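Local coordinates for putative neuraminyllactose-binding hemagglutinin homolog (Helicobacter pylori, PDB 3BGH), which is probably an outer-membrane lipoprotein adhesin of the flagellar sheath that may bind neuraminyllactose-type glycans, at residues A[36-41]-A[94-99]; A[43-48]-A[101-106]; A[108-113]-A[124-129]; A[153-158]-A[191-196]; A[157-162]-A[184-189]. All coordinates share one frame; numbering follows the deposited sequence.

Interaction 1: A[36-41]-A[94-99]; sequences SHLVVL and EKALLV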
# COMPACT_ATOMS: atom_id res chain seq x y z
N SER A 36 -32.09 18.24 -2.84
CA SER A 36 -33.11 17.32 -2.34
C SER A 36 -32.67 15.85 -2.18
O SER A 36 -33.39 15.05 -1.57
CB SER A 36 -34.42 17.42 -3.16
OG SER A 36 -34.77 18.78 -3.45
N HIS A 37 -31.50 15.50 -2.71
CA HIS A 37 -30.97 14.15 -2.53
C HIS A 37 -30.28 13.97 -1.17
O HIS A 37 -29.57 14.88 -0.71
CB HIS A 37 -30.01 13.85 -3.66
CG HIS A 37 -30.59 14.07 -5.02
ND1 HIS A 37 -30.24 15.14 -5.81
CD2 HIS A 37 -31.51 13.37 -5.73
CE1 HIS A 37 -30.90 15.07 -6.96
NE2 HIS A 37 -31.67 14.01 -6.93
N LEU A 38 -30.50 12.83 -0.52
CA LEU A 38 -29.81 12.47 0.75
C LEU A 38 -28.70 11.41 0.52
O LEU A 38 -28.97 10.35 -0.06
CB LEU A 38 -30.81 11.94 1.79
CG LEU A 38 -30.23 11.17 3.00
CD1 LEU A 38 -29.49 12.07 3.98
CD2 LEU A 38 -31.29 10.38 3.75
N VAL A 39 -27.47 11.67 0.98
CA VAL A 39 -26.39 10.65 0.95
C VAL A 39 -25.95 10.20 2.34
O VAL A 39 -25.76 11.03 3.23
CB VAL A 39 -25.14 11.07 0.12
CG1 VAL A 39 -25.52 11.83 -1.14
CG2 VAL A 39 -24.20 11.89 0.94
N VAL A 40 -25.80 8.90 2.52
CA VAL A 40 -25.28 8.37 3.77
C VAL A 40 -23.75 8.31 3.71
O VAL A 40 -23.18 7.76 2.77
CB VAL A 40 -25.84 6.97 4.03
CG1 VAL A 40 -25.25 6.38 5.29
CG2 VAL A 40 -27.31 7.01 4.15
N LEU A 41 -23.09 8.89 4.71
CA LEU A 41 -21.64 8.88 4.78
C LEU A 41 -21.20 8.05 5.96
O LEU A 41 -21.60 8.34 7.08
CB LEU A 41 -21.13 10.30 4.92
CG LEU A 41 -19.72 10.54 4.41
CD1 LEU A 41 -19.76 10.47 2.90
CD2 LEU A 41 -19.20 11.88 4.88
N GLU A 94 -34.46 3.63 3.09
CA GLU A 94 -35.57 3.81 2.14
C GLU A 94 -35.50 5.13 1.37
O GLU A 94 -35.96 5.23 0.22
CB GLU A 94 -36.95 3.68 2.82
CG GLU A 94 -37.32 2.22 3.23
CD GLU A 94 -38.01 1.40 2.12
OE1 GLU A 94 -38.48 1.99 1.09
OE2 GLU A 94 -38.09 0.15 2.29
N LYS A 95 -34.89 6.14 1.99
CA LYS A 95 -34.89 7.50 1.44
C LYS A 95 -33.58 7.93 0.73
O LYS A 95 -33.62 8.76 -0.18
CB LYS A 95 -35.28 8.50 2.55
CG LYS A 95 -36.02 9.73 2.05
CD LYS A 95 -36.72 10.49 3.19
CE LYS A 95 -35.73 11.18 4.14
NZ LYS A 95 -34.91 12.19 3.40
N ALA A 96 -32.44 7.35 1.12
CA ALA A 96 -31.12 7.81 0.66
C ALA A 96 -30.91 7.55 -0.82
O ALA A 96 -31.43 6.57 -1.35
CB ALA A 96 -30.04 7.14 1.46
N LEU A 97 -30.18 8.43 -1.49
CA LEU A 97 -29.74 8.16 -2.85
C LEU A 97 -28.61 7.13 -2.87
O LEU A 97 -28.60 6.24 -3.70
CB LEU A 97 -29.25 9.45 -3.51
CG LEU A 97 -28.60 9.23 -4.89
CD1 LEU A 97 -29.67 8.84 -5.90
CD2 LEU A 97 -27.77 10.43 -5.35
N LEU A 98 -27.68 7.26 -1.93
CA LEU A 98 -26.35 6.71 -2.05
C LEU A 98 -25.81 6.51 -0.65
O LEU A 98 -26.14 7.27 0.27
CB LEU A 98 -25.52 7.76 -2.80
CG LEU A 98 -24.06 7.64 -3.19
CD1 LEU A 98 -23.68 6.22 -3.58
CD2 LEU A 98 -23.81 8.56 -4.37
N VAL A 99 -25.01 5.46 -0.49
CA VAL A 99 -24.17 5.30 0.70
C VAL A 99 -22.73 5.33 0.23
O VAL A 99 -22.36 4.55 -0.62
CB VAL A 99 -24.40 3.97 1.38
CG1 VAL A 99 -23.61 3.92 2.69
CG2 VAL A 99 -25.86 3.75 1.64
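Leu-38 to Val-40 and Ala-96 to Val-99 meet where two parallel neighbours of the mixed sheet, strands 38-48 and 98-114, begin side by side, with helix 54-73, strand 78-82 and helix 90-95 coming between them in the chain. Backbone bonds hold the start. Leu-38 O accepts the N-H of Leu-97 at 2.7 Å, and Val-40 N gives its hydrogen to Leu-98 O at 2.8 Å with a nearly straight angle of 166°. Both carbonyls also receive CA-H...O contacts, from Ala-96 to Leu-38 O and from Val-39 to Leu-98 O. The other edge of strand 38-48 is taken by Ser-78 and Ser-80 of strand 78-82.

Apolar side chains pack beside the backbone bonds, on the faces of the sheet. Val-40 and Val-99 lie alongside each other and point the same way; in each, CG1 stands anti to the backbone N (chi1 178° and -174°), and these two methyls meet at 3.9 Å. The other branch of Val-40, CG2, reaches back to Ala-96 CB at 3.8 Å. On the face bearing Val-39 and Leu-98, helices 54-73 and 211-223 pack on the sheet. At the outer end the bent chain of Lys-95 crosses Leu-38 at about a right angle, its NZ 4.1 Å from Leu-38 CD2.

Interaction 2: A[43-48]-A[101-106]; sequences EPKIEI and RMDGNV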
# COMPACT_ATOMS: atom_id res chain seq x y z
N GLU A 43 -18.11 6.39 8.41
CA GLU A 43 -16.82 6.86 8.90
C GLU A 43 -15.74 6.05 8.16
O GLU A 43 -15.84 4.83 8.14
CB GLU A 43 -16.70 6.69 10.43
CG GLU A 43 -15.49 7.41 11.11
CD GLU A 43 -15.49 7.32 12.67
OE1 GLU A 43 -15.55 6.19 13.23
OE2 GLU A 43 -15.40 8.39 13.33
N PRO A 44 -14.74 6.73 7.55
CA PRO A 44 -13.74 6.06 6.72
C PRO A 44 -12.89 5.13 7.58
O PRO A 44 -12.53 5.49 8.70
CB PRO A 44 -12.87 7.21 6.20
CG PRO A 44 -13.69 8.41 6.32
CD PRO A 44 -14.47 8.17 7.61
N LYS A 45 -12.62 3.94 7.06
CA LYS A 45 -11.71 2.98 7.68
C LYS A 45 -10.36 2.99 6.96
O LYS A 45 -10.25 2.41 5.87
CB LYS A 45 -12.31 1.58 7.56
CG LYS A 45 -13.03 1.11 8.79
CD LYS A 45 -14.44 1.67 8.91
CE LYS A 45 -15.08 1.30 10.28
NZ LYS A 45 -16.11 2.32 10.68
N ILE A 46 -9.36 3.66 7.53
CA ILE A 46 -8.02 3.75 6.94
C ILE A 46 -6.99 3.14 7.88
O ILE A 46 -6.65 3.73 8.89
CB ILE A 46 -7.58 5.22 6.62
CG1 ILE A 46 -8.70 6.09 6.02
CG2 ILE A 46 -6.31 5.25 5.77
CD1 ILE A 46 -9.18 5.72 4.64
N GLU A 47 -6.49 1.96 7.55
CA GLU A 47 -5.43 1.30 8.30
C GLU A 47 -4.09 2.00 8.09
O GLU A 47 -3.91 2.73 7.12
CB GLU A 47 -5.33 -0.16 7.85
CG GLU A 47 -6.59 -0.97 8.07
CD GLU A 47 -6.38 -2.44 7.84
OE1 GLU A 47 -5.47 -3.02 8.51
OE2 GLU A 47 -7.11 -3.04 6.98
N ILE A 48 -3.14 1.80 9.00
CA ILE A 48 -1.86 2.50 8.95
C ILE A 48 -0.82 1.47 9.31
O ILE A 48 -1.18 0.44 9.85
CB ILE A 48 -1.76 3.68 9.94
CG1 ILE A 48 -2.29 3.26 11.33
CG2 ILE A 48 -2.52 4.91 9.43
CD1 ILE A 48 -1.69 4.02 12.40
N ARG A 101 -18.71 5.07 1.32
CA ARG A 101 -18.08 4.11 2.22
C ARG A 101 -16.61 3.88 1.78
O ARG A 101 -16.34 3.21 0.78
CB ARG A 101 -18.93 2.82 2.21
CG ARG A 101 -18.26 1.59 2.69
CD ARG A 101 -19.27 0.59 3.22
NE ARG A 101 -18.69 -0.09 4.38
CZ ARG A 101 -19.15 -1.23 4.90
NH1 ARG A 101 -20.19 -1.86 4.36
NH2 ARG A 101 -18.55 -1.75 5.97
N MET A 102 -15.69 4.49 2.52
CA MET A 102 -14.28 4.58 2.19
C MET A 102 -13.42 3.61 3.03
O MET A 102 -13.45 3.66 4.26
CB MET A 102 -13.79 6.02 2.39
CG MET A 102 -12.54 6.36 1.58
SD MET A 102 -11.83 7.99 1.98
CE MET A 102 -13.39 8.95 2.11
N ASP A 103 -12.66 2.75 2.34
CA ASP A 103 -11.73 1.86 2.98
C ASP A 103 -10.35 1.89 2.30
O ASP A 103 -10.24 2.17 1.11
CB ASP A 103 -12.29 0.43 3.01
CG ASP A 103 -13.70 0.36 3.64
OD1 ASP A 103 -13.81 -0.08 4.81
OD2 ASP A 103 -14.69 0.75 2.97
N GLY A 104 -9.31 1.59 3.07
CA GLY A 104 -7.95 1.58 2.55
C GLY A 104 -6.85 1.57 3.59
O GLY A 104 -7.04 1.14 4.73
N ASN A 105 -5.67 2.04 3.18
CA ASN A 105 -4.52 2.06 4.06
C ASN A 105 -3.49 2.97 3.54
O ASN A 105 -3.42 3.24 2.32
CB ASN A 105 -3.88 0.65 4.23
CG ASN A 105 -3.01 0.28 3.06
OD1 ASN A 105 -3.52 -0.15 2.00
ND2 ASN A 105 -1.70 0.47 3.20
N VAL A 106 -2.67 3.44 4.46
CA VAL A 106 -1.49 4.21 4.11
C VAL A 106 -0.35 3.74 4.99
O VAL A 106 -0.52 3.51 6.19
CB VAL A 106 -1.72 5.75 4.15
CG1 VAL A 106 -2.10 6.22 5.51
CG2 VAL A 106 -0.46 6.50 3.70
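Ile-48 and Val-106 lean across each other at a slant, Ile-48 CG2 touching Val-106 CG1 at 4.2 Å. Val-106 CG1 sits between its own backbone N and carbonyl carbon (chi1 61°), and from there it also lies near Ile-46 CG2. Ile-46 divides its branches along strand 101-106: CG2 rests over the backbone of Asn-105, 4.0 Å from its CA, while CD1 turns back toward Met-102 SD. Between these side chains stands Gly-104, directly across from Ile-46 and with no side chain to add to this face. At the start of both segments Pro-44 CB meets Met-102 CB at 4.1 Å. Helices 54-73 and 186-208 pack over this apolar face, Phe-65 on Pro-44 and Ile-205 on Met-102.

The pairing is a parallel beta ladder between strands 38-48 and 98-114, whose local directions differ by 15°. Lys-45 and Glu-47 each use both N-H and C=O, bonding alternately to Met-102, Gly-104 and Val-106; Lys-45 N to Met-102 O is 2.9 Å. The Glu-47 N-H reaches Gly-104 O at 3.0 Å from a position tilted 29° out of the carbonyl plane.

On the polar face Asp-103 OD1 comes to 3.5 Å from Lys-45 CB, but the lysine chain bends at chi2 and carries NZ off to a salt bridge with Asp-84. Glu-47 CB and Asn-105 CB touch at 4.0 Å, and their polar ends go to the second subunit: Glu-47 OE1 to Lys-50 N and Asn-105 OD1 to Ser-129 OG, both of that neighbouring chain.

Interaction 3: A[108-113]-A[124-129]; sequences ILEDIV and VIDMSS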
# COMPACT_ATOMS: atom_id res chain seq x y z
N ILE A 108 4.04 4.13 5.67
CA ILE A 108 5.25 4.86 5.40
C ILE A 108 6.49 3.93 5.55
O ILE A 108 6.65 3.20 6.54
CB ILE A 108 5.29 6.17 6.21
CG1 ILE A 108 4.25 7.11 5.60
CG2 ILE A 108 6.67 6.83 6.17
CD1 ILE A 108 3.86 8.27 6.40
N LEU A 109 7.29 3.90 4.50
CA LEU A 109 8.56 3.18 4.50
C LEU A 109 9.67 4.18 4.77
O LEU A 109 9.66 5.30 4.28
CB LEU A 109 8.79 2.53 3.16
CG LEU A 109 8.02 1.24 2.86
CD1 LEU A 109 6.51 1.44 2.76
CD2 LEU A 109 8.55 0.70 1.57
N GLU A 110 10.62 3.76 5.58
CA GLU A 110 11.67 4.63 6.07
C GLU A 110 12.99 4.23 5.46
O GLU A 110 13.19 3.06 5.14
CB GLU A 110 11.73 4.60 7.61
CG GLU A 110 10.51 5.27 8.24
CD GLU A 110 10.51 5.29 9.75
OE1 GLU A 110 11.30 4.54 10.37
OE2 GLU A 110 9.71 6.06 10.33
N ASP A 111 13.86 5.23 5.29
CA ASP A 111 15.28 5.00 5.01
C ASP A 111 15.52 4.34 3.64
O ASP A 111 16.12 3.27 3.53
CB ASP A 111 15.97 4.22 6.16
CG ASP A 111 16.09 5.04 7.46
OD1 ASP A 111 16.17 6.29 7.41
OD2 ASP A 111 16.10 4.44 8.55
N ILE A 112 15.02 5.01 2.61
CA ILE A 112 15.30 4.63 1.24
C ILE A 112 16.31 5.67 0.73
O ILE A 112 16.14 6.88 0.99
CB ILE A 112 14.01 4.67 0.38
CG1 ILE A 112 12.90 3.86 1.03
CG2 ILE A 112 14.26 4.13 -0.99
CD1 ILE A 112 11.72 3.62 0.11
N VAL A 113 17.34 5.18 0.04
CA VAL A 113 18.41 6.01 -0.53
C VAL A 113 18.21 6.23 -2.04
O VAL A 113 17.79 5.34 -2.77
CB VAL A 113 19.82 5.37 -0.24
CG1 VAL A 113 20.92 5.97 -1.09
CG2 VAL A 113 20.17 5.52 1.26
N VAL A 124 18.55 10.45 1.41
CA VAL A 124 17.77 9.40 2.05
C VAL A 124 16.37 9.98 2.21
O VAL A 124 16.22 11.20 2.46
CB VAL A 124 18.38 9.02 3.38
CG1 VAL A 124 17.65 7.81 4.04
CG2 VAL A 124 19.88 8.73 3.18
N ILE A 125 15.35 9.15 2.02
CA ILE A 125 13.96 9.61 2.05
C ILE A 125 13.08 8.64 2.82
O ILE A 125 13.48 7.51 3.07
CB ILE A 125 13.34 9.72 0.63
CG1 ILE A 125 13.04 8.33 0.06
CG2 ILE A 125 14.20 10.54 -0.32
CD1 ILE A 125 12.30 8.34 -1.21
N ASP A 126 11.90 9.11 3.22
CA ASP A 126 10.81 8.24 3.58
C ASP A 126 9.79 8.31 2.43
O ASP A 126 9.73 9.31 1.72
CB ASP A 126 10.18 8.69 4.89
CG ASP A 126 11.02 8.32 6.10
OD1 ASP A 126 11.99 7.53 5.94
OD2 ASP A 126 10.72 8.83 7.22
N MET A 127 9.00 7.25 2.25
CA MET A 127 8.09 7.16 1.12
C MET A 127 6.87 6.35 1.48
O MET A 127 6.99 5.31 2.12
CB MET A 127 8.80 6.51 -0.10
CG MET A 127 7.96 6.52 -1.43
SD MET A 127 8.77 5.73 -2.89
CE MET A 127 8.67 4.07 -2.36
N SER A 128 5.71 6.80 1.03
CA SER A 128 4.48 6.10 1.31
C SER A 128 4.12 5.00 0.31
O SER A 128 4.58 4.97 -0.85
CB SER A 128 3.36 7.09 1.27
OG SER A 128 3.15 7.39 -0.09
N SER A 129 3.22 4.14 0.75
CA SER A 129 2.47 3.25 -0.12
C SER A 129 1.04 3.28 0.41
O SER A 129 0.77 3.89 1.45
CB SER A 129 3.05 1.84 -0.06
OG SER A 129 2.70 1.21 1.16
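Val-124 opens the contact by placing CG2 against Val-113 CG2 at 3.8 Å, the two valines meeting at an angle in a non-hydrogen-bonded pair. Its CG1, anti to the backbone N, lies over the CA of Asp-111. Ile-125 follows, exchanging backbone bonds with Ile-112, whose N-H meets Ile-125 O at 173°, while Asp-111 and Ile-112 both sit opposite it. This is a G1 beta bulge in the antiparallel hairpin of strands 98-114 and 123-137, and Asp-111 has the left-handed backbone conformation that belongs to its first position.

Asp-126 supports the bulge with its side chain. OD1 is met nearly along its C-O axis by the N-H of Asp-111 at 3.0 Å, and the carboxylate runs alongside that of Glu-110, their planes 12° apart. Glu-110 OE2 and Asp-126 OD2 are 4.3 Å apart, a closeness of acids that would tend to raise their proton affinity; His-186 ND1, bonded to Asp-126 OD2, may offset it.

Met-127 restores the ordinary ladder through two bonds with Leu-109, the first from Leu-109 N to Met-127 O at 2.8 Å. Its CE reaches Ile-112 CD1 at 4.0 Å. Ser-128 pairs with Ile-108 and sends OG to Val-152 O, and Ser-129 OG, beside Leu-109 CD1, makes a weak hydrogen bond to Asn-105 of the second subunit.

Strand 144-161 flanks the other edge of strand 123-137, helix 186-208 packs on Ile-108 and Ser-128, and Tyr-131 of the second subunit packs on Leu-109 and Met-127.

Interaction 4: A[153-158]-A[191-196]; sequences SKIKAV and RKIMNQ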
# COMPACT_ATOMS: atom_id res chain seq x y z
N SER A 153 0.36 6.12 -2.91
CA SER A 153 1.75 5.67 -2.80
C SER A 153 2.75 6.59 -3.52
O SER A 153 2.36 7.50 -4.24
CB SER A 153 1.85 4.26 -3.34
OG SER A 153 1.82 4.28 -4.75
N LYS A 154 4.04 6.35 -3.31
CA LYS A 154 5.14 7.17 -3.90
C LYS A 154 5.23 8.63 -3.46
O LYS A 154 5.94 9.43 -4.07
CB LYS A 154 5.17 7.08 -5.45
CG LYS A 154 5.17 5.67 -5.99
CD LYS A 154 6.54 5.06 -6.05
CE LYS A 154 6.64 4.00 -7.19
NZ LYS A 154 8.01 3.42 -7.31
N ILE A 155 4.53 8.99 -2.40
CA ILE A 155 4.75 10.28 -1.77
C ILE A 155 6.04 10.33 -0.91
O ILE A 155 6.19 9.55 0.04
CB ILE A 155 3.50 10.73 -0.99
CG1 ILE A 155 2.31 10.86 -1.98
CG2 ILE A 155 3.77 12.05 -0.34
CD1 ILE A 155 0.99 11.29 -1.39
N LYS A 156 6.95 11.26 -1.21
CA LYS A 156 8.30 11.25 -0.60
C LYS A 156 8.65 12.46 0.28
O LYS A 156 8.27 13.61 0.00
CB LYS A 156 9.42 11.08 -1.65
CG LYS A 156 9.11 10.25 -2.89
CD LYS A 156 10.38 10.07 -3.80
CE LYS A 156 10.05 9.45 -5.17
NZ LYS A 156 11.14 8.51 -5.68
N ALA A 157 9.42 12.20 1.34
CA ALA A 157 10.03 13.25 2.11
C ALA A 157 11.51 12.97 2.30
O ALA A 157 11.92 11.90 2.73
CB ALA A 157 9.34 13.37 3.44
N VAL A 158 12.32 13.96 1.99
CA VAL A 158 13.75 13.86 2.19
C VAL A 158 14.09 14.02 3.66
O VAL A 158 13.64 14.97 4.30
CB VAL A 158 14.48 14.90 1.38
CG1 VAL A 158 15.97 14.80 1.62
CG2 VAL A 158 14.15 14.71 -0.07
N ARG A 191 4.54 13.49 8.99
CA ARG A 191 3.65 14.63 8.96
C ARG A 191 3.47 15.23 7.55
O ARG A 191 2.33 15.50 7.13
CB ARG A 191 4.10 15.64 10.01
CG ARG A 191 3.11 15.74 11.14
CD ARG A 191 3.70 15.84 12.53
NE ARG A 191 4.21 17.17 12.83
CZ ARG A 191 4.53 17.59 14.06
NH1 ARG A 191 4.36 16.82 15.13
NH2 ARG A 191 5.01 18.82 14.21
N LYS A 192 4.58 15.40 6.83
CA LYS A 192 4.60 15.94 5.45
C LYS A 192 3.96 15.01 4.45
O LYS A 192 3.16 15.44 3.62
CB LYS A 192 6.03 16.23 4.99
CG LYS A 192 6.66 17.50 5.60
CD LYS A 192 7.90 17.92 4.84
CE LYS A 192 9.16 17.39 5.51
NZ LYS A 192 10.35 17.50 4.59
N ILE A 193 4.30 13.73 4.53
CA ILE A 193 3.77 12.73 3.64
C ILE A 193 2.26 12.60 3.79
O ILE A 193 1.53 12.59 2.78
CB ILE A 193 4.51 11.37 3.82
CG1 ILE A 193 5.91 11.47 3.18
CG2 ILE A 193 3.68 10.21 3.27
CD1 ILE A 193 6.90 10.38 3.58
N MET A 194 1.81 12.52 5.05
CA MET A 194 0.39 12.43 5.38
C MET A 194 -0.39 13.67 4.92
O MET A 194 -1.50 13.53 4.42
CB MET A 194 0.14 12.19 6.89
CG MET A 194 0.93 11.10 7.57
SD MET A 194 -0.15 9.99 8.45
CE MET A 194 -0.70 9.13 6.98
N ASN A 195 0.15 14.87 5.13
CA ASN A 195 -0.50 16.07 4.61
C ASN A 195 -0.67 16.00 3.12
O ASN A 195 -1.71 16.39 2.62
CB ASN A 195 0.24 17.37 4.97
CG ASN A 195 0.15 17.71 6.45
OD1 ASN A 195 -0.72 17.21 7.16
ND2 ASN A 195 1.07 18.54 6.92
N GLN A 196 0.36 15.55 2.40
CA GLN A 196 0.28 15.45 0.96
C GLN A 196 -0.72 14.39 0.59
O GLN A 196 -1.42 14.54 -0.38
CB GLN A 196 1.62 15.09 0.33
CG GLN A 196 2.62 16.19 0.15
CD GLN A 196 3.89 15.69 -0.57
OE1 GLN A 196 4.98 15.66 0.02
NE2 GLN A 196 3.73 15.27 -1.83
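Ile-155 lays its CG2 methyl against the side-chain amide of Gln-196, 3.5 Å from NE2 and 3.6 Å from CD, as the two side chains run past each other in opposite directions. With CG1 anti to the carbonyl carbon (chi1 -60°), the longer branch of Ile-155 carries CD1 toward the backbone carbonyl of Gln-196.

Ile-193, one turn earlier, fills the notch between Ile-155 and Ala-157. Its CG2 meets Ile-155 CG2 at 4.1 Å, and its CD1 lies 3.9 Å from Ala-157 CB and 3.7 Å from Ile-155 O. The contact is alpha-on-beta packing: helix 186-208 lies on the sheet against one of its two outermost strands, 144-161, with the local axes 7.9 Å apart and running roughly opposite at 152°. Ile-193 reaches further in, to Asp-126 and Ser-128 of the adjoining strand 123-137 and Ile-108 of strand 98-114 beyond it. Lys-156 turns from the helix to a salt bridge with Glu-114.

Lys-192 NZ ends 4.2 Å from Val-158 O, beyond hydrogen-bonding distance. Cohesion therefore comes mainly from van der Waals contact, of isoleucine and alanine methyls with each other and with the Gln-196 amide, so that shape, more than polar pairing, sets where the helix rests.

Interaction 5: A[157-162]-A[184-189]; sequences AVIERV and TDHDQA. With SO4 (sulfate ion), chain E.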
# COMPACT_ATOMS: atom_id res chain seq x y z
N ALA A 157 9.42 12.20 1.34
CA ALA A 157 10.03 13.25 2.11
C ALA A 157 11.51 12.97 2.30
O ALA A 157 11.92 11.90 2.73
CB ALA A 157 9.34 13.37 3.44
N VAL A 158 12.32 13.96 1.99
CA VAL A 158 13.75 13.86 2.19
C VAL A 158 14.09 14.02 3.66
O VAL A 158 13.64 14.97 4.30
CB VAL A 158 14.48 14.90 1.38
CG1 VAL A 158 15.97 14.80 1.62
CG2 VAL A 158 14.15 14.71 -0.07
N ILE A 159 14.86 13.07 4.20
CA ILE A 159 15.31 13.14 5.57
C ILE A 159 16.79 13.49 5.68
O ILE A 159 17.22 14.11 6.66
CB ILE A 159 15.01 11.86 6.37
CG1 ILE A 159 15.45 10.61 5.62
CG2 ILE A 159 13.53 11.79 6.68
CD1 ILE A 159 15.14 9.30 6.37
N GLU A 160 17.56 13.14 4.67
CA GLU A 160 18.99 13.31 4.70
C GLU A 160 19.54 13.64 3.30
O GLU A 160 19.18 12.99 2.30
CB GLU A 160 19.60 12.01 5.24
CG GLU A 160 21.05 12.06 5.63
CD GLU A 160 21.45 10.78 6.36
OE1 GLU A 160 20.67 10.34 7.24
OE2 GLU A 160 22.53 10.20 6.07
N ARG A 161 20.38 14.68 3.22
CA ARG A 161 21.17 14.98 2.01
C ARG A 161 22.66 14.80 2.28
O ARG A 161 23.12 15.10 3.38
CB ARG A 161 20.91 16.40 1.52
CG ARG A 161 19.46 16.77 1.60
CD ARG A 161 19.20 18.12 1.10
NE ARG A 161 17.89 18.18 0.47
CZ ARG A 161 17.67 17.93 -0.82
NH1 ARG A 161 18.68 17.59 -1.62
NH2 ARG A 161 16.44 18.03 -1.31
N VAL A 162 23.41 14.33 1.30
CA VAL A 162 24.85 14.21 1.41
C VAL A 162 25.51 15.44 0.79
O VAL A 162 25.43 15.65 -0.42
CB VAL A 162 25.39 12.90 0.78
CG1 VAL A 162 26.91 12.86 0.84
CG2 VAL A 162 24.78 11.68 1.49
N THR A 184 15.78 16.39 8.05
CA THR A 184 14.88 16.24 9.23
C THR A 184 15.04 14.94 10.11
O THR A 184 16.15 14.39 10.22
CB THR A 184 13.34 16.50 8.85
OG1 THR A 184 12.84 15.48 7.97
CG2 THR A 184 13.14 17.90 8.22
N ASP A 185 13.96 14.52 10.77
CA ASP A 185 13.83 13.16 11.30
C ASP A 185 12.50 12.55 10.82
O ASP A 185 11.71 13.20 10.11
CB ASP A 185 13.96 13.12 12.83
CG ASP A 185 12.73 13.68 13.56
OD1 ASP A 185 12.63 13.43 14.79
OD2 ASP A 185 11.88 14.36 12.90
N HIS A 186 12.27 11.30 11.21
CA HIS A 186 11.09 10.57 10.78
C HIS A 186 9.73 11.24 11.04
O HIS A 186 8.95 11.41 10.10
CB HIS A 186 11.13 9.13 11.29
CG HIS A 186 12.37 8.39 10.87
ND1 HIS A 186 12.86 8.44 9.58
CD2 HIS A 186 13.21 7.58 11.56
CE1 HIS A 186 13.95 7.70 9.50
NE2 HIS A 186 14.19 7.17 10.69
N ASP A 187 9.44 11.65 12.28
CA ASP A 187 8.08 12.12 12.60
C ASP A 187 7.68 13.35 11.82
O ASP A 187 6.53 13.47 11.40
CB ASP A 187 7.82 12.26 14.09
CG ASP A 187 7.52 10.91 14.75
OD1 ASP A 187 6.32 10.53 14.88
OD2 ASP A 187 8.52 10.22 15.10
N GLN A 188 8.65 14.22 11.56
CA GLN A 188 8.45 15.36 10.68
C GLN A 188 8.15 14.94 9.20
O GLN A 188 7.32 15.55 8.51
CB GLN A 188 9.64 16.33 10.84
CG GLN A 188 9.49 17.71 10.23
CD GLN A 188 8.64 18.71 11.04
OE1 GLN A 188 8.54 19.88 10.67
NE2 GLN A 188 8.01 18.24 12.12
N ALA A 189 8.78 13.88 8.73
CA ALA A 189 8.61 13.41 7.37
C ALA A 189 7.21 12.76 7.19
O ALA A 189 6.54 12.97 6.18
CB ALA A 189 9.72 12.45 7.00
S SO4 E . 16.68 18.40 -4.98
O1 SO4 E . 15.98 19.54 -5.56
O2 SO4 E . 16.99 17.40 -6.01
O3 SO4 E . 17.91 18.87 -4.37
O4 SO4 E . 15.85 17.81 -3.93
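The N-terminus of helix 186-208, with Asp-185 at its N-cap position, packs here against the end of strand 144-161 at a classic beta bulge, where Ile-159 and Glu-160 both face Val-124. Ile-159 is the central residue. Its carbonyl O accepts the N-H of Thr-184 at 3.0 Å, though the bond is bent: the angle at the hydrogen is 139°, and the donor lies 31° out of the carbonyl plane.

Around this bond the side chain of Ile-159 divides its contacts. CG1 occupies the position between backbone N and carbonyl carbon (chi1 49°), which directs CD1 to the edge of the His-186 ring, 3.7 Å from CE1 and near the ring plane. CG2 takes the other direction, meeting Ala-189 CB at 3.9 Å and Thr-184 OG1 at 4.0 Å, the isoleucine and threonine side chains crossing at about a right angle. Ala-189 CB also touches Ala-157 CB at 3.7 Å, two small residues that let helix and strand come close.

Further along the strand Arg-161 points to a sulfate ion, probably from the crystallisation liquor. NH2 reaches O4 of the sulfate at 2.7 Å, at the edge of the guanidinium and in its plane, while the bond from NH1 to O3 is weak. Lys-123 NZ binds the same ion, and Arg-161 NE is paired with Glu-183. Arg-161 and Lys-123 together probably offset the anion's charge, while Glu-183 balances part of the arginine's, so the sulfate is probably an opportunistic occupant.

In the fold
All five contacts belong to one mixed sheet and the helices packed on it. Interactions 1 and 2 follow each other along the same parallel pair, strands 38-48 and 98-114, with centres 21 Å apart. Strand 98-114 then carries on to interaction 3, about 40 Å from interaction 1 between centres and beyond the chain's middle, where it pairs with strand 123-137. Interactions 4 and 5 come last in sequence, dock helix 186-208 on strand 144-161, share Ala-157 and Val-158, and each lie about 9 Å from interaction 3, centre to centre. Long strands thus connect distant ends of an elongated molecule, while interactions 2 and 3, and one lysine of interaction 4, also reach the second subunit.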